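Guanidinopropionase (Pseudomonas aeruginosa, PDB 3NIQ) hydrolyses 3-guanidinopropanoate to beta-alanine and urea, using two manganese ions in each subunit of a homohexamer. Local coordinates at residues S101-H113 against L127-E139. Numbering follows the deposited sequence.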
ATOM      1  N   SER A 101      18.342  10.505  25.866  1.00 23.88           N
ATOM      2  CA  SER A 101      17.372   9.391  25.883  1.00 22.61           C
ATOM      3  C   SER A 101      17.891   8.196  26.668  1.00 21.63           C
ATOM      4  O   SER A 101      17.168   7.630  27.484  1.00 21.35           O
ATOM      5  CB  SER A 101      16.975   8.962  24.476  1.00 22.87           C
ATOM      6  OG  SER A 101      16.142   9.934  23.892  1.00 25.02           O
ATOM      7  N   LEU A 102      19.163   7.862  26.459  1.00 21.83           N
ATOM      8  CA  LEU A 102      19.845   6.803  27.198  1.00 22.23           C
ATOM      9  C   LEU A 102      19.743   7.028  28.693  1.00 22.61           C
ATOM     10  O   LEU A 102      19.405   6.096  29.455  1.00 21.57           O
ATOM     11  CB  LEU A 102      21.322   6.743  26.822  1.00 23.13           C
ATOM     12  CG  LEU A 102      21.792   5.996  25.587  1.00 25.06           C
ATOM     13  CD1 LEU A 102      23.316   6.114  25.490  1.00 25.50           C
ATOM     14  CD2 LEU A 102      21.351   4.501  25.618  1.00 23.56           C
ATOM     15  N   ARG A 103      20.033   8.260  29.129  1.00 22.14           N
ATOM     16  CA  ARG A 103      19.912   8.599  30.546  1.00 21.92           C
ATOM     17  C   ARG A 103      18.478   8.422  31.042  1.00 22.06           C
ATOM     18  O   ARG A 103      18.244   7.810  32.088  1.00 20.14           O
ATOM     19  CB  ARG A 103      20.365  10.037  30.818  1.00 22.42           C
ATOM     20  CG  ARG A 103      20.325  10.432  32.307  1.00 25.61           C
ATOM     21  CD  ARG A 103      20.629  11.950  32.512  1.00 29.53           C
ATOM     22  NE  ARG A 103      19.657  12.783  31.797  1.00 34.59           N
ATOM     23  CZ  ARG A 103      18.450  13.119  32.269  1.00 35.72           C
ATOM     24  NH1 ARG A 103      18.062  12.705  33.478  1.00 34.92           N
ATOM     25  NH2 ARG A 103      17.622  13.856  31.524  1.00 29.08           N
ATOM     26  N   ARG A 104      17.529   8.990  30.296  1.00 22.25           N
ATOM     27  CA  ARG A 104      16.137   9.021  30.745  1.00 22.75           C
ATOM     28  C   ARG A 104      15.549   7.615  30.772  1.00 21.98           C
ATOM     29  O   ARG A 104      14.847   7.236  31.719  1.00 20.35           O
ATOM     30  CB  ARG A 104      15.321   9.961  29.856  1.00 23.89           C
ATOM     31  CG  ARG A 104      15.617  11.445  30.170  1.00 27.85           C
ATOM     32  CD  ARG A 104      15.297  12.380  29.018  1.00 34.51           C
ATOM     33  NE  ARG A 104      13.862  12.530  28.822  1.00 40.39           N
ATOM     34  CZ  ARG A 104      13.283  13.591  28.265  1.00 41.97           C
ATOM     35  NH1 ARG A 104      14.021  14.610  27.844  1.00 42.37           N
ATOM     36  NH2 ARG A 104      11.962  13.627  28.130  1.00 43.15           N
ATOM     37  N   ILE A 105      15.882   6.824  29.749  1.00 20.15           N
ATOM     38  CA  ILE A 105      15.362   5.468  29.683  1.00 20.01           C
ATOM     39  C   ILE A 105      15.869   4.621  30.833  1.00 18.88           C
ATOM     40  O   ILE A 105      15.081   3.910  31.470  1.00 19.02           O
ATOM     41  CB  ILE A 105      15.665   4.782  28.340  1.00 18.88           C
ATOM     42  CG1 ILE A 105      14.942   5.538  27.213  1.00 20.70           C
ATOM     43  CG2 ILE A 105      15.257   3.319  28.417  1.00 19.44           C
ATOM     44  CD1 ILE A 105      15.382   5.153  25.802  1.00 20.72           C
ATOM     45  N   GLU A 106      17.170   4.695  31.115  1.00 19.28           N
ATOM     46  CA  GLU A 106      17.731   3.928  32.233  1.00 19.08           C
ATOM     47  C   GLU A 106      17.067   4.327  33.567  1.00 18.91           C
ATOM     48  O   GLU A 106      16.792   3.467  34.406  1.00 19.97           O
ATOM     49  CB  GLU A 106      19.257   4.109  32.339  1.00 19.42           C
ATOM     50  CG  GLU A 106      19.842   3.404  33.583  1.00 20.13           C
ATOM     51  CD  GLU A 106      21.359   3.540  33.742  1.00 21.71           C
ATOM     52  OE1 GLU A 106      22.032   4.092  32.837  1.00 20.52           O
ATOM     53  OE2 GLU A 106      21.872   3.072  34.780  1.00 20.57           O
ATOM     54  N   GLY A 107      16.855   5.632  33.763  1.00 19.95           N
ATOM     55  CA  GLY A 107      16.244   6.148  34.994  1.00 19.91           C
ATOM     56  C   GLY A 107      14.866   5.542  35.226  1.00 20.77           C
ATOM     57  O   GLY A 107      14.533   5.126  36.333  1.00 19.95           O
ATOM     58  N   PHE A 108      14.078   5.450  34.158  1.00 20.30           N
ATOM     59  CA  PHE A 108      12.790   4.790  34.215  1.00 19.71           C
ATOM     60  C   PHE A 108      12.923   3.321  34.622  1.00 19.62           C
ATOM     61  O   PHE A 108      12.226   2.839  35.525  1.00 18.79           O
ATOM     62  CB  PHE A 108      12.112   4.913  32.844  1.00 20.25           C
ATOM     63  CG  PHE A 108      10.712   4.363  32.801  1.00 22.07           C
ATOM     64  CD1 PHE A 108       9.643   5.108  33.294  1.00 23.89           C
ATOM     65  CD2 PHE A 108      10.463   3.117  32.243  1.00 22.68           C
ATOM     66  CE1 PHE A 108       8.320   4.601  33.248  1.00 27.12           C
ATOM     67  CE2 PHE A 108       9.161   2.592  32.198  1.00 25.39           C
ATOM     68  CZ  PHE A 108       8.084   3.340  32.707  1.00 27.60           C
ATOM     69  N   TYR A 109      13.817   2.595  33.957  1.00 19.06           N
ATOM     70  CA  TYR A 109      13.958   1.177  34.242  1.00 19.57           C
ATOM     71  C   TYR A 109      14.542   0.895  35.623  1.00 19.63           C
ATOM     72  O   TYR A 109      14.262  -0.144  36.194  1.00 19.91           O
ATOM     73  CB  TYR A 109      14.749   0.450  33.133  1.00 19.04           C
ATOM     74  CG  TYR A 109      13.845   0.124  31.959  1.00 18.79           C
ATOM     75  CD1 TYR A 109      13.218  -1.127  31.859  1.00 16.98           C
ATOM     76  CD2 TYR A 109      13.565   1.078  30.990  1.00 15.68           C
ATOM     77  CE1 TYR A 109      12.347  -1.419  30.800  1.00 17.87           C
ATOM     78  CE2 TYR A 109      12.675   0.791  29.912  1.00 17.35           C
ATOM     79  CZ  TYR A 109      12.096  -0.455  29.825  1.00 18.55           C
ATOM     80  OH  TYR A 109      11.229  -0.761  28.802  1.00 17.67           O
ATOM     81  N   ARG A 110      15.367   1.799  36.140  1.00 20.54           N
ATOM     82  CA  ARG A 110      15.836   1.678  37.547  1.00 21.07           C
ATOM     83  C   ARG A 110      14.656   1.683  38.529  1.00 21.32           C
ATOM     84  O   ARG A 110      14.666   0.967  39.528  1.00 21.71           O
ATOM     85  CB  ARG A 110      16.793   2.811  37.908  1.00 20.27           C
ATOM     86  CG  ARG A 110      18.176   2.692  37.255  1.00 21.98           C
ATOM     87  CD  ARG A 110      19.227   3.422  38.058  1.00 22.54           C
ATOM     88  NE  ARG A 110      20.555   3.405  37.428  1.00 23.34           N
ATOM     89  CZ  ARG A 110      21.653   3.859  38.031  1.00 24.77           C
ATOM     90  NH1 ARG A 110      21.576   4.338  39.276  1.00 21.15           N
ATOM     91  NH2 ARG A 110      22.828   3.835  37.402  1.00 20.56           N
ATOM     92  N   GLN A 111      13.645   2.498  38.233  1.00 21.91           N
ATOM     93  CA  GLN A 111      12.445   2.581  39.071  1.00 23.34           C
ATOM     94  C   GLN A 111      11.632   1.311  38.957  1.00 22.89           C
ATOM     95  O   GLN A 111      11.140   0.778  39.957  1.00 22.87           O
ATOM     96  CB  GLN A 111      11.559   3.741  38.610  1.00 24.74           C
ATOM     97  CG  GLN A 111      12.009   5.116  39.079  1.00 29.77           C
ATOM     98  CD  GLN A 111      11.275   6.233  38.346  1.00 36.23           C
ATOM     99  OE1 GLN A 111      10.811   6.054  37.216  1.00 40.20           O
ATOM    100  NE2 GLN A 111      11.178   7.394  38.981  1.00 38.70           N
ATOM    101  N   VAL A 112      11.449   0.847  37.722  1.00 21.03           N
ATOM    102  CA  VAL A 112      10.731  -0.390  37.481  1.00 20.88           C
ATOM    103  C   VAL A 112      11.446  -1.512  38.266  1.00 20.72           C
ATOM    104  O   VAL A 112      10.817  -2.251  39.007  1.00 20.11           O
ATOM    105  CB  VAL A 112      10.671  -0.717  35.955  1.00 21.66           C
ATOM    106  CG1 VAL A 112      10.129  -2.124  35.714  1.00 18.75           C
ATOM    107  CG2 VAL A 112       9.848   0.327  35.221  1.00 20.87           C
ATOM    108  N   HIS A 113      12.770  -1.601  38.110  1.00 20.73           N
ATOM    109  CA  HIS A 113      13.553  -2.648  38.749  1.00 20.80           C
ATOM    110  C   HIS A 113      13.481  -2.530  40.297  1.00 21.44           C
ATOM    111  O   HIS A 113      13.305  -3.522  41.005  1.00 20.62           O
ATOM    112  CB  HIS A 113      15.004  -2.569  38.287  1.00 21.26           C
ATOM    113  CG  HIS A 113      15.862  -3.675  38.812  1.00 22.16           C
ATOM    114  ND1 HIS A 113      15.604  -5.001  38.541  1.00 24.42           N
ATOM    115  CD2 HIS A 113      16.978  -3.659  39.582  1.00 23.76           C
ATOM    116  CE1 HIS A 113      16.522  -5.756  39.126  1.00 24.31           C
ATOM    117  NE2 HIS A 113      17.362  -4.969  39.767  1.00 22.45           N
ATOM    118  N   LEU A 127      18.991  -0.503  20.385  1.00 18.13           N
ATOM    119  CA  LEU A 127      19.765   0.277  21.364  1.00 18.61           C
ATOM    120  C   LEU A 127      18.983   0.443  22.662  1.00 18.63           C
ATOM    121  O   LEU A 127      19.566   0.597  23.739  1.00 19.11           O
ATOM    122  CB  LEU A 127      20.245   1.629  20.787  1.00 18.10           C
ATOM    123  CG  LEU A 127      21.091   2.476  21.748  1.00 19.24           C
ATOM    124  CD1 LEU A 127      22.373   1.725  22.158  1.00 21.28           C
ATOM    125  CD2 LEU A 127      21.442   3.871  21.143  1.00 19.41           C
ATOM    126  N   VAL A 128      17.658   0.357  22.574  1.00 19.05           N
ATOM    127  CA  VAL A 128      16.823   0.450  23.766  1.00 19.87           C
ATOM    128  C   VAL A 128      17.178  -0.599  24.832  1.00 20.22           C
ATOM    129  O   VAL A 128      16.976  -0.374  26.041  1.00 19.66           O
ATOM    130  CB  VAL A 128      15.316   0.343  23.429  1.00 20.62           C
ATOM    131  CG1 VAL A 128      15.041  -0.849  22.534  1.00 25.21           C
ATOM    132  CG2 VAL A 128      14.533   0.155  24.715  1.00 24.66           C
ATOM    133  N   THR A 129      17.712  -1.739  24.401  1.00 19.84           N
ATOM    134  CA  THR A 129      18.029  -2.812  25.351  1.00 19.03           C
ATOM    135  C   THR A 129      19.193  -2.433  26.285  1.00 18.50           C
ATOM    136  O   THR A 129      19.232  -2.865  27.449  1.00 17.24           O
ATOM    137  CB  THR A 129      18.309  -4.153  24.624  1.00 20.05           C
ATOM    138  OG1 THR A 129      17.209  -4.447  23.757  1.00 20.41           O
ATOM    139  CG2 THR A 129      18.454  -5.308  25.625  1.00 20.09           C
ATOM    140  N   LEU A 130      20.116  -1.615  25.789  1.00 18.13           N
ATOM    141  CA  LEU A 130      21.228  -1.148  26.619  1.00 19.22           C
ATOM    142  C   LEU A 130      20.815  -0.450  27.929  1.00 19.29           C
ATOM    143  O   LEU A 130      21.202  -0.908  28.998  1.00 17.66           O
ATOM    144  CB  LEU A 130      22.195  -0.256  25.832  1.00 19.45           C
ATOM    145  CG  LEU A 130      23.386   0.297  26.631  1.00 20.60           C
ATOM    146  CD1 LEU A 130      24.173  -0.817  27.277  1.00 19.35           C
ATOM    147  CD2 LEU A 130      24.288   1.148  25.723  1.00 17.87           C
ATOM    148  N   PRO A 131      20.049   0.667  27.858  1.00 19.66           N
ATOM    149  CA  PRO A 131      19.649   1.294  29.126  1.00 19.90           C
ATOM    150  C   PRO A 131      18.829   0.378  30.037  1.00 19.97           C
ATOM    151  O   PRO A 131      18.962   0.436  31.255  1.00 21.34           O
ATOM    152  CB  PRO A 131      18.850   2.535  28.679  1.00 20.14           C
ATOM    153  CG  PRO A 131      18.460   2.231  27.226  1.00 20.93           C
ATOM    154  CD  PRO A 131      19.623   1.466  26.695  1.00 20.09           C
ATOM    155  N   ILE A 132      18.011  -0.491  29.460  1.00 19.32           N
ATOM    156  CA  ILE A 132      17.339  -1.540  30.227  1.00 17.83           C
ATOM    157  C   ILE A 132      18.351  -2.417  31.000  1.00 19.19           C
ATOM    158  O   ILE A 132      18.208  -2.627  32.220  1.00 19.39           O
ATOM    159  CB  ILE A 132      16.450  -2.421  29.281  1.00 17.75           C
ATOM    160  CG1 ILE A 132      15.359  -1.568  28.636  1.00 17.90           C
ATOM    161  CG2 ILE A 132      15.818  -3.615  30.056  1.00 16.83           C
ATOM    162  CD1 ILE A 132      14.340  -2.362  27.698  1.00 14.08           C
ATOM    163  N   PHE A 133      19.378  -2.913  30.305  1.00 18.50           N
ATOM    164  CA  PHE A 133      20.402  -3.740  30.950  1.00 18.81           C
ATOM    165  C   PHE A 133      21.184  -2.941  32.005  1.00 19.09           C
ATOM    166  O   PHE A 133      21.585  -3.491  33.031  1.00 19.02           O
ATOM    167  CB  PHE A 133      21.372  -4.328  29.916  1.00 17.71           C
ATOM    168  CG  PHE A 133      20.860  -5.557  29.208  1.00 20.25           C
ATOM    169  CD1 PHE A 133      19.513  -5.881  29.214  1.00 18.62           C
ATOM    170  CD2 PHE A 133      21.745  -6.396  28.525  1.00 22.10           C
ATOM    171  CE1 PHE A 133      19.045  -7.010  28.574  1.00 23.36           C
ATOM    172  CE2 PHE A 133      21.284  -7.544  27.862  1.00 23.53           C
ATOM    173  CZ  PHE A 133      19.928  -7.851  27.887  1.00 24.85           C
ATOM    174  N   ARG A 134      21.387  -1.652  31.754  1.00 18.90           N
ATOM    175  CA  ARG A 134      22.017  -0.776  32.744  1.00 19.94           C
ATOM    176  C   ARG A 134      21.238  -0.761  34.049  1.00 19.57           C
ATOM    177  O   ARG A 134      21.841  -0.747  35.128  1.00 19.42           O
ATOM    178  CB  ARG A 134      22.210   0.636  32.197  1.00 19.29           C
ATOM    179  CG  ARG A 134      23.451   0.734  31.297  1.00 21.28           C
ATOM    180  CD  ARG A 134      23.543   2.083  30.600  1.00 22.20           C
ATOM    181  NE  ARG A 134      24.730   2.175  29.758  1.00 20.92           N
ATOM    182  CZ  ARG A 134      25.088   3.274  29.093  1.00 23.61           C
ATOM    183  NH1 ARG A 134      24.328   4.363  29.131  1.00 23.86           N
ATOM    184  NH2 ARG A 134      26.189   3.273  28.360  1.00 22.87           N
ATOM    185  N   ALA A 135      19.913  -0.818  33.965  1.00 18.01           N
ATOM    186  CA  ALA A 135      19.095  -0.934  35.177  1.00 18.44           C
ATOM    187  C   ALA A 135      19.067  -2.335  35.754  1.00 19.76           C
ATOM    188  O   ALA A 135      19.270  -2.513  36.965  1.00 20.89           O
ATOM    189  CB  ALA A 135      17.650  -0.444  34.934  1.00 18.19           C
ATOM    190  N   LEU A 136      18.801  -3.330  34.906  1.00 19.93           N
ATOM    191  CA  LEU A 136      18.537  -4.696  35.381  1.00 20.87           C
ATOM    192  C   LEU A 136      19.792  -5.468  35.718  1.00 20.63           C
ATOM    193  O   LEU A 136      19.717  -6.472  36.421  1.00 20.69           O
ATOM    194  CB  LEU A 136      17.725  -5.532  34.360  1.00 19.79           C
ATOM    195  CG  LEU A 136      16.379  -5.056  33.804  1.00 23.78           C
ATOM    196  CD1 LEU A 136      15.560  -6.213  33.175  1.00 21.69           C
ATOM    197  CD2 LEU A 136      15.573  -4.317  34.833  1.00 24.10           C
ATOM    198  N   GLY A 137      20.923  -5.055  35.150  1.00 21.49           N
ATOM    199  CA  GLY A 137      22.179  -5.795  35.337  1.00 23.82           C
ATOM    200  C   GLY A 137      23.135  -5.056  36.264  1.00 26.48           C
ATOM    201  O   GLY A 137      24.310  -5.386  36.336  1.00 27.68           O
ATOM    202  N   ARG A 138      22.611  -4.059  36.971  1.00 28.60           N
ATOM    203  CA  ARG A 138      23.418  -3.136  37.774  1.00 30.89           C
ATOM    204  C   ARG A 138      24.068  -3.824  38.992  1.00 31.71           C
ATOM    205  O   ARG A 138      25.235  -3.566  39.291  1.00 32.50           O
ATOM    206  CB  ARG A 138      22.587  -1.906  38.195  1.00 31.36           C
ATOM    207  CG  ARG A 138      23.393  -0.805  38.919  1.00 33.41           C
ATOM    208  CD  ARG A 138      22.613   0.501  39.074  1.00 37.11           C
ATOM    209  NE  ARG A 138      21.411   0.388  39.911  1.00 39.25           N
ATOM    210  CZ  ARG A 138      21.182   1.091  41.026  1.00 44.35           C
ATOM    211  NH1 ARG A 138      22.069   1.980  41.479  1.00 43.34           N
ATOM    212  NH2 ARG A 138      20.043   0.915  41.696  1.00 46.19           N
ATOM    213  N   GLU A 139      23.333  -4.700  39.674  1.00 31.83           N
ATOM    214  CA  GLU A 139      23.917  -5.460  40.796  1.00 32.41           C
ATOM    215  C   GLU A 139      24.595  -6.767  40.384  1.00 31.96           C
ATOM    216  O   GLU A 139      25.632  -7.143  40.951  1.00 32.36           O
ATOM    217  CB  GLU A 139      22.865  -5.792  41.847  1.00 33.41           C
ATOM    218  CG  GLU A 139      22.290  -4.611  42.591  1.00 38.52           C
ATOM    219  CD  GLU A 139      21.117  -5.047  43.453  1.00 43.85           C
ATOM    220  OE1 GLU A 139      21.367  -5.564  44.572  1.00 46.45           O
ATOM    221  OE2 GLU A 139      19.952  -4.904  42.994  1.00 46.29           O
TER
HETATM  222  O   HOH W   1      21.866   5.165  30.495  1.00 20.09           O
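Glu-106 reaches across Pro-131 and Arg-134, its contacts passing from the first to the second along the chain. CB sits against Pro-131, its O and CB both being near; CG, set opposite the backbone N (chi1 175°), has both the carbonyl oxygen of Pro-131 and CB of Arg-134 beneath it, on the side of the other helix. The carboxylate carbon CD of Glu-106 then rests 3.4 Å from CB of Arg-134, the two side chains crossing at roughly a right angle. At the tip the oxygens divide their work. OE1 of Glu-106 lies beside the aliphatic CD of Arg-134 and reaches NH1 of that residue through a water, which donates to OE1 at 2.6 Å and accepts from NH1 at 2.9 Å; the guanidinium also forms a salt bridge with Glu-175. OE2 of Glu-106 is gripped side-on by Arg-110 NE at 3.0 Å and Arg-110 NH2 at 2.9 Å, from the same face of the carboxylate. Arg-110 in turn lies flat on the guanidinium of Arg-138, planes 21° apart; Glu-106 probably eases the repulsion between the two arginines.

In the alpha/beta fold of the arginase family, helix 98-114 links parallel strands 85-90 and 118-123, and helix 129-136 leads on to strand 142-147. The axes of 101-113 and 129-136 approach to 7.9 Å and cross at -41°, close enough for CB of Ala-135 to touch the backbone N of Arg-110 at 3.4 Å. Pro-131 fits between Leu-102 CD2 and Ile-105 CG2. Nearer the sheet, Ile-132 sets CG1 over the centre of the Tyr-109 ring, a CH-pi contact of 3.6 Å to the centroid, while the Tyr-109 hydroxyl is hydrogen-bonded to Ser-121 of the intervening strand. Leu-127, touching Leu-102 at the other end, directly follows the manganese ligand His-126.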